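Local coordinates for protein putative acetyl xylan esterase (Cellvibrio japonicus, PDB 2W9X) that removes acetyl groups from plant cell wall polysaccharides, acting on acetylated xylan and, with a large preference, on acetylated glucomannan, at residues L328-S331 with H336-A339; L37-S40 with V46-T49; Q279-N284 with G315-V320. One frame throughout, in Å; residues are numbered along the deposited sequence.

In the fold
Contact 1 lies at the active site: its His336, inferred to raise the nucleophilicity of the active-site serine, has its side chain about 4 Å from that of Ser151, the inferred nucleophile, and about 3 Å from a bound glycerol. Contact 3 lies in the same SGNH-type hydrolase region, between helix 262-283 and the turn leading into strand 320-325; the chain then runs along that strand into the loop of contact 1, whose centre is 32 Å away. Contact 2 is a hairpin of the N-terminal beta region, with its centre 36 Å from contact 1 and 32 Å from contact 3. Contacts 2 and 3 both lie away from the active site.

Contact 1. Residues L328-S331 with H336-A339; sequences LDYS and HPSA
Ser338 OG donates to Asp329 OD1 over 2.7 Å, and this bond fastens the two limbs of the loop together. The hydroxyl meets the syn side of the carboxylate, 17° out of its plane. The same OD1 also takes the backbone N-H of Ser331 at 3.2 Å, closing an Asx turn; this donor comes from above the carboxylate plane, so two bonds grip one oxygen. Asp329 can double back in this way because its CG sits between its own N and carbonyl carbon (chi1 61°), which brings OD1 over the turn.

Packing is closest around this knot. Ser331 OG lies 3.3 Å from Ser338 CB, and Tyr330 CA makes a bent CA-H...O contact with His336 O at 3.2 Å. The apolar side is looser. Tyr330 CD1 passes CD of the buried Pro337 at 3.9 Å, while Leu328 CD2 only reaches Pro337 CG at 4.1 Å. Leu328 CB lies over one face of the Tyr330 ring, near its rim. Of the touching residues, Asp329 is the exposed one.

CB of His336 points away from 328-331, while ND1 bonds to His334 O, the ring stacks on Tyr156, and the side chain touches Ser151. The loop thus presents the histidine to the inferred nucleophile, as in SGNH hydrolases. It links strand 320-325 to helix 339-354, with Ser338 as N-cap and Asp341 of the first turn accepting from the backbone N of Asp329, Tyr330 and Ser338, while Pro337 also rests on Phe152 of helix 151-154.

Contact 2. Residues L37-S40 with V46-T49; sequences LVES and VSYT
Leu37 and Thr49 exchange two backbone hydrogen bonds, Leu37 N to Thr49 O at 2.7 Å and Thr49 N to Leu37 O at 2.9 Å. Glu39 and Ser47 form the second such pair, with Glu39 N to Ser47 O at 2.9 Å and Ser47 N returning to Glu39 O. The two hydrogen-bonded pairs flank Val38 and Tyr48.

A water sits over the face that carries Leu37, Glu39, Ser47 and Thr49 and bridges the two strands there, touching the backbone O of Leu37 and side-chain oxygens of the other three. It bonds to Ser47 OG and Thr49 OG1, each at 2.7 Å. The water can donate to Leu37 O and Glu39 OE1, though other acceptors compete for its two protons. The first torsion of Thr49 (chi1 -54°) sets OG1 beside its own N, on the water's side, with the methyl CG2 anti to that N.

These strands, 37-39 and 47-50, form an antiparallel beta hairpin at one margin of a five-stranded sheet in the N-terminal region of this CE2 esterase. Strand 37-39 is outermost, while 47-50 continues the sheet through backbone bonds between Tyr48 and Phe124 of strand 122-128.

Val38 and Tyr48, the non-hydrogen-bonded pair, project from the other face. Val38 CG1 meets the edge of the Tyr48 ring, 3.6 Å from CD1, and the ring also meets Phe57, the planes inclined at about 55°. Next to the connecting loop, Val46 CG1, anti to its own N (chi1 176°), lies 3.6 Å from Glu39 O.

Contact 3. Residues Q279-N284 with G315-V320; sequences QLHSNN and GGLHQV
His281 reaches from helix 262-283 to Leu317 and Gln319, and no hydrogen bond spans the gap. The apolar part is carried by Leu317. Its CD1 lies 3.6 Å from His281 CB and 3.7 Å from His281 CG, and Leu317 CG stands over one face of the imidazole, offset toward the rim. With CG anti to the backbone N (chi1 170°), the His281 ring is swung out from the helix toward the turn.

The amide of Gln319 only packs against the ring. Gln319 NE2 comes to it obliquely, 3.4 Å from His281 CE1, with the amide and imidazole planes 71° apart. Gln319 bends sharply at its second torsion (chi2 -89°), which carries its amide back to the ring. His281 ND1 is buried here and has no partner in the model.

Within the helix, Ser282 OG donates to Gln279 O at 2.7 Å, in the last turn.

Helix 300-314 ends in a Schellman motif, with Gly316 at positive phi, and Gln319 centres an inverse gamma turn before strand 320-325. Such helix-to-strand connections belong to the alpha/beta architecture of the SGNH-hydrolase fold, where this one leads into an outermost strand of the parallel sheet.

Contact 1. Residues L328-S331 with H336-A339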
loop_
_atom_site.group_PDB
_atom_site.type_symbol
_atom_site.label_atom_id
_atom_site.label_comp_id
_atom_site.label_asym_id
_atom_site.label_seq_id
_atom_site.Cartn_x
_atom_site.Cartn_y
_atom_site.Cartn_z
ATOM N N LEU B 328 11.720 15.774 -6.549
ATOM C CA LEU B 328 12.995 15.504 -7.197
ATOM C C LEU B 328 13.491 16.751 -7.901
ATOM O O LEU B 328 12.683 17.612 -8.248
ATOM C CB LEU B 328 12.804 14.399 -8.221
ATOM C CG LEU B 328 12.803 12.941 -7.733
ATOM C CD1 LEU B 328 11.873 12.701 -6.621
ATOM C CD2 LEU B 328 12.437 12.023 -8.905
ATOM N N ASP B 329 14.801 16.855 -8.132
ATOM C CA ASP B 329 15.331 17.981 -8.920
ATOM C C ASP B 329 15.443 17.704 -10.419
ATOM O O ASP B 329 15.609 18.640 -11.199
ATOM C CB ASP B 329 16.648 18.540 -8.359
ATOM C CG ASP B 329 17.793 17.515 -8.335
ATOM O OD1 ASP B 329 17.901 16.604 -9.184
ATOM O OD2 ASP B 329 18.644 17.671 -7.450
ATOM N N TYR B 330 15.351 16.432 -10.815
ATOM C CA TYR B 330 15.454 16.052 -12.227
ATOM C C TYR B 330 16.614 16.755 -12.982
ATOM O O TYR B 330 16.442 17.180 -14.132
ATOM C CB TYR B 330 14.124 16.282 -12.965
ATOM C CG TYR B 330 12.958 15.467 -12.433
ATOM C CD1 TYR B 330 12.795 14.123 -12.799
ATOM C CD2 TYR B 330 12.007 16.043 -11.581
ATOM C CE1 TYR B 330 11.705 13.354 -12.332
ATOM C CE2 TYR B 330 10.913 15.276 -11.104
ATOM C CZ TYR B 330 10.783 13.936 -11.481
ATOM O OH TYR B 330 9.715 13.165 -11.024
ATOM N N SER B 331 17.796 16.820 -12.362
ATOM C CA SER B 331 18.945 17.510 -12.972
ATOM C C SER B 331 19.840 16.628 -13.863
ATOM O O SER B 331 20.836 17.111 -14.382
ATOM C CB SER B 331 19.785 18.232 -11.899
ATOM O OG SER B 331 20.509 17.280 -11.144
ATOM N N HIS B 336 15.859 14.044 -16.237
ATOM C CA HIS B 336 15.676 12.774 -15.524
ATOM C C HIS B 336 16.218 12.823 -14.080
ATOM O O HIS B 336 17.006 13.692 -13.745
ATOM C CB HIS B 336 16.283 11.595 -16.303
ATOM C CG HIS B 336 15.443 11.133 -17.448
ATOM N ND1 HIS B 336 15.259 11.888 -18.588
ATOM C CD2 HIS B 336 14.756 9.984 -17.640
ATOM C CE1 HIS B 336 14.481 11.222 -19.425
ATOM N NE2 HIS B 336 14.174 10.061 -18.878
ATOM N N PRO B 337 15.765 11.896 -13.211
ATOM C CA PRO B 337 16.288 11.878 -11.856
ATOM C C PRO B 337 17.827 11.944 -11.826
ATOM O O PRO B 337 18.508 11.245 -12.584
ATOM C CB PRO B 337 15.806 10.522 -11.312
ATOM C CG PRO B 337 14.494 10.295 -12.031
ATOM C CD PRO B 337 14.752 10.842 -13.427
ATOM N N SER B 338 18.348 12.779 -10.941
ATOM C CA SER B 338 19.768 12.834 -10.681
ATOM C C SER B 338 20.168 11.709 -9.722
ATOM O O SER B 338 19.302 11.032 -9.155
ATOM C CB SER B 338 20.131 14.189 -10.079
ATOM O OG SER B 338 19.434 14.368 -8.857
ATOM N N ALA B 339 21.476 11.541 -9.537
ATOM C CA ALA B 339 22.023 10.585 -8.566
ATOM C C ALA B 339 21.509 10.911 -7.163
ATOM O O ALA B 339 21.155 10.008 -6.400
ATOM C CB ALA B 339 23.551 10.575 -8.605
#

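Contact 2. Residues L37-S40 with V46-T49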
loop_
_atom_site.group_PDB
_atom_site.type_symbol
_atom_site.label_atom_id
_atom_site.label_comp_id
_atom_site.label_asym_id
_atom_site.label_seq_id
_atom_site.Cartn_x
_atom_site.Cartn_y
_atom_site.Cartn_z
ATOM N N LEU B 37 22.511 -15.023 -19.745
ATOM C CA LEU B 37 22.509 -16.237 -20.537
ATOM C C LEU B 37 23.850 -16.938 -20.292
ATOM O O LEU B 37 24.905 -16.440 -20.714
ATOM C CB LEU B 37 22.357 -15.903 -22.027
ATOM C CG LEU B 37 21.634 -16.844 -23.010
ATOM C CD1 LEU B 37 22.300 -16.786 -24.375
ATOM C CD2 LEU B 37 21.504 -18.297 -22.527
ATOM N N VAL B 38 23.812 -18.066 -19.582
ATOM C CA VAL B 38 25.025 -18.854 -19.317
ATOM C C VAL B 38 25.177 -19.952 -20.363
ATOM O O VAL B 38 24.288 -20.784 -20.539
ATOM C CB VAL B 38 25.071 -19.440 -17.861
ATOM C CG1 VAL B 38 24.910 -18.329 -16.819
ATOM C CG2 VAL B 38 24.004 -20.509 -17.642
ATOM N N GLU B 39 26.294 -19.932 -21.079
ATOM C CA GLU B 39 26.550 -20.946 -22.102
ATOM C C GLU B 39 27.848 -21.686 -21.818
ATOM O O GLU B 39 28.782 -21.116 -21.256
ATOM C CB GLU B 39 26.564 -20.321 -23.498
ATOM C CG GLU B 39 25.190 -19.854 -23.935
ATOM C CD GLU B 39 25.201 -19.166 -25.275
ATOM O OE1 GLU B 39 25.825 -18.093 -25.392
ATOM O OE2 GLU B 39 24.558 -19.687 -26.206
ATOM N N SER B 40 27.900 -22.958 -22.197
ATOM C CA SER B 40 29.087 -23.746 -21.944
ATOM C C SER B 40 29.623 -24.393 -23.221
ATOM O O SER B 40 29.649 -25.617 -23.318
ATOM C CB SER B 40 28.799 -24.796 -20.867
ATOM O OG SER B 40 27.836 -25.744 -21.304
ATOM N N VAL B 46 33.396 -20.760 -19.844
ATOM C CA VAL B 46 31.972 -20.508 -19.622
ATOM C C VAL B 46 31.736 -19.039 -19.961
ATOM O O VAL B 46 32.553 -18.176 -19.610
ATOM C CB VAL B 46 31.540 -20.818 -18.161
ATOM C CG1 VAL B 46 30.072 -20.449 -17.920
ATOM C CG2 VAL B 46 31.761 -22.270 -17.845
ATOM N N SER B 47 30.656 -18.769 -20.689
ATOM C CA SER B 47 30.361 -17.413 -21.106
ATOM C C SER B 47 29.036 -16.929 -20.538
ATOM O O SER B 47 28.012 -17.625 -20.593
ATOM C CB SER B 47 30.403 -17.274 -22.627
ATOM O OG SER B 47 29.279 -17.870 -23.224
ATOM N N TYR B 48 29.085 -15.732 -19.972
ATOM C CA TYR B 48 27.925 -15.088 -19.402
ATOM C C TYR B 48 27.584 -13.912 -20.311
ATOM O O TYR B 48 28.357 -12.961 -20.419
ATOM C CB TYR B 48 28.239 -14.624 -17.972
ATOM C CG TYR B 48 28.890 -15.694 -17.119
ATOM C CD1 TYR B 48 28.121 -16.649 -16.442
ATOM C CD2 TYR B 48 30.277 -15.774 -17.007
ATOM C CE1 TYR B 48 28.727 -17.652 -15.663
ATOM C CE2 TYR B 48 30.887 -16.772 -16.238
ATOM C CZ TYR B 48 30.107 -17.698 -15.562
ATOM O OH TYR B 48 30.718 -18.686 -14.807
ATOM N N THR B 49 26.458 -14.027 -21.014
ATOM C CA THR B 49 25.947 -12.964 -21.902
ATOM C C THR B 49 24.774 -12.231 -21.227
ATOM O O THR B 49 23.893 -12.866 -20.652
ATOM C CB THR B 49 25.552 -13.541 -23.301
ATOM O OG1 THR B 49 26.662 -14.256 -23.847
ATOM C CG2 THR B 49 25.159 -12.448 -24.291
HETATM O O HOH W 1 26.825 -16.824 -22.892
#

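Contact 3. Residues Q279-N284 with G315-V320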
loop_
_atom_site.group_PDB
_atom_site.type_symbol
_atom_site.label_atom_id
_atom_site.label_comp_id
_atom_site.label_asym_id
_atom_site.label_seq_id
_atom_site.Cartn_x
_atom_site.Cartn_y
_atom_site.Cartn_z
ATOM N N GLN B 279 0.111 -12.200 -13.555
ATOM C CA GLN B 279 0.997 -13.209 -14.136
ATOM C C GLN B 279 2.225 -13.405 -13.252
ATOM O O GLN B 279 2.612 -14.535 -12.971
ATOM C CB GLN B 279 1.443 -12.827 -15.549
ATOM C CG GLN B 279 0.315 -12.596 -16.557
ATOM C CD GLN B 279 0.819 -12.108 -17.931
ATOM O OE1 GLN B 279 1.674 -11.212 -18.019
ATOM N NE2 GLN B 279 0.272 -12.684 -19.002
ATOM N N LEU B 280 2.844 -12.304 -12.827
ATOM C CA LEU B 280 4.000 -12.361 -11.922
ATOM C C LEU B 280 3.663 -13.099 -10.629
ATOM O O LEU B 280 4.462 -13.891 -10.141
ATOM C CB LEU B 280 4.491 -10.947 -11.577
ATOM C CG LEU B 280 5.184 -10.132 -12.663
ATOM C CD1 LEU B 280 5.485 -8.705 -12.171
ATOM C CD2 LEU B 280 6.464 -10.815 -13.092
ATOM N N HIS B 281 2.487 -12.805 -10.069
ATOM C CA HIS B 281 2.024 -13.441 -8.842
ATOM C C HIS B 281 1.793 -14.940 -9.051
ATOM O O HIS B 281 2.099 -15.741 -8.166
ATOM C CB HIS B 281 0.749 -12.756 -8.336
ATOM C CG HIS B 281 0.063 -13.487 -7.223
ATOM N ND1 HIS B 281 0.524 -13.473 -5.922
ATOM C CD2 HIS B 281 -1.064 -14.241 -7.213
ATOM C CE1 HIS B 281 -0.287 -14.188 -5.163
ATOM N NE2 HIS B 281 -1.257 -14.668 -5.921
ATOM N N SER B 282 1.278 -15.318 -10.222
ATOM C CA SER B 282 0.960 -16.729 -10.484
ATOM C C SER B 282 2.205 -17.610 -10.556
ATOM O O SER B 282 2.127 -18.810 -10.300
ATOM C CB SER B 282 0.107 -16.897 -11.744
ATOM O OG SER B 282 0.857 -16.632 -12.913
ATOM N N ASN B 283 3.346 -17.015 -10.901
ATOM C CA ASN B 283 4.630 -17.749 -10.945
ATOM C C ASN B 283 5.480 -17.599 -9.678
ATOM O O ASN B 283 6.461 -18.326 -9.480
ATOM C CB ASN B 283 5.457 -17.311 -12.161
ATOM C CG ASN B 283 4.706 -17.481 -13.476
ATOM O OD1 ASN B 283 4.166 -18.538 -13.761
ATOM N ND2 ASN B 283 4.678 -16.422 -14.280
ATOM N N ASN B 284 5.097 -16.650 -8.830
ATOM C CA ASN B 284 5.824 -16.355 -7.615
ATOM C C ASN B 284 4.820 -15.906 -6.555
ATOM O O ASN B 284 4.599 -14.713 -6.359
ATOM C CB ASN B 284 6.876 -15.269 -7.912
ATOM C CG ASN B 284 7.735 -14.907 -6.710
ATOM O OD1 ASN B 284 7.636 -15.507 -5.645
ATOM N ND2 ASN B 284 8.592 -13.899 -6.889
ATOM N N GLY B 315 -9.852 -8.079 -7.166
ATOM C CA GLY B 315 -9.754 -9.433 -7.710
ATOM C C GLY B 315 -9.135 -10.437 -6.745
ATOM O O GLY B 315 -9.034 -11.632 -7.060
ATOM N N GLY B 316 -8.708 -9.977 -5.574
ATOM C CA GLY B 316 -8.189 -10.905 -4.573
ATOM C C GLY B 316 -6.678 -10.945 -4.420
ATOM O O GLY B 316 -6.167 -11.789 -3.691
ATOM N N LEU B 317 -5.967 -10.046 -5.105
ATOM C CA LEU B 317 -4.519 -9.937 -4.982
ATOM C C LEU B 317 -4.204 -8.735 -4.105
ATOM O O LEU B 317 -4.079 -7.604 -4.588
ATOM C CB LEU B 317 -3.850 -9.782 -6.357
ATOM C CG LEU B 317 -2.336 -10.065 -6.457
ATOM C CD1 LEU B 317 -1.989 -10.476 -7.882
ATOM C CD2 LEU B 317 -1.472 -8.880 -6.023
ATOM N N HIS B 318 -4.088 -8.977 -2.810
ATOM C CA HIS B 318 -4.069 -7.884 -1.884
ATOM C C HIS B 318 -2.661 -7.363 -1.591
ATOM O O HIS B 318 -2.515 -6.239 -1.119
ATOM C CB HIS B 318 -4.824 -8.262 -0.610
ATOM C CG HIS B 318 -6.210 -8.791 -0.863
ATOM N ND1 HIS B 318 -7.255 -7.991 -1.289
ATOM C CD2 HIS B 318 -6.725 -10.042 -0.725
ATOM C CE1 HIS B 318 -8.346 -8.727 -1.403
ATOM N NE2 HIS B 318 -8.053 -9.973 -1.066
ATOM N N GLN B 319 -1.631 -8.157 -1.902
ATOM C CA GLN B 319 -0.239 -7.787 -1.556
ATOM C C GLN B 319 0.361 -6.790 -2.553
ATOM O O GLN B 319 1.388 -7.026 -3.181
ATOM C CB GLN B 319 0.654 -9.032 -1.332
ATOM C CG GLN B 319 0.804 -9.992 -2.532
ATOM C CD GLN B 319 -0.257 -11.074 -2.571
ATOM O OE1 GLN B 319 -1.441 -10.796 -2.759
ATOM N NE2 GLN B 319 0.168 -12.332 -2.408
ATOM N N VAL B 320 -0.318 -5.663 -2.696
ATOM C CA VAL B 320 0.104 -4.635 -3.622
ATOM C C VAL B 320 -0.140 -3.261 -2.980
ATOM O O VAL B 320 -1.147 -3.039 -2.288
ATOM C CB VAL B 320 -0.548 -4.834 -5.042
ATOM C CG1 VAL B 320 -2.068 -4.856 -4.961
ATOM C CG2 VAL B 320 -0.029 -3.804 -6.077
#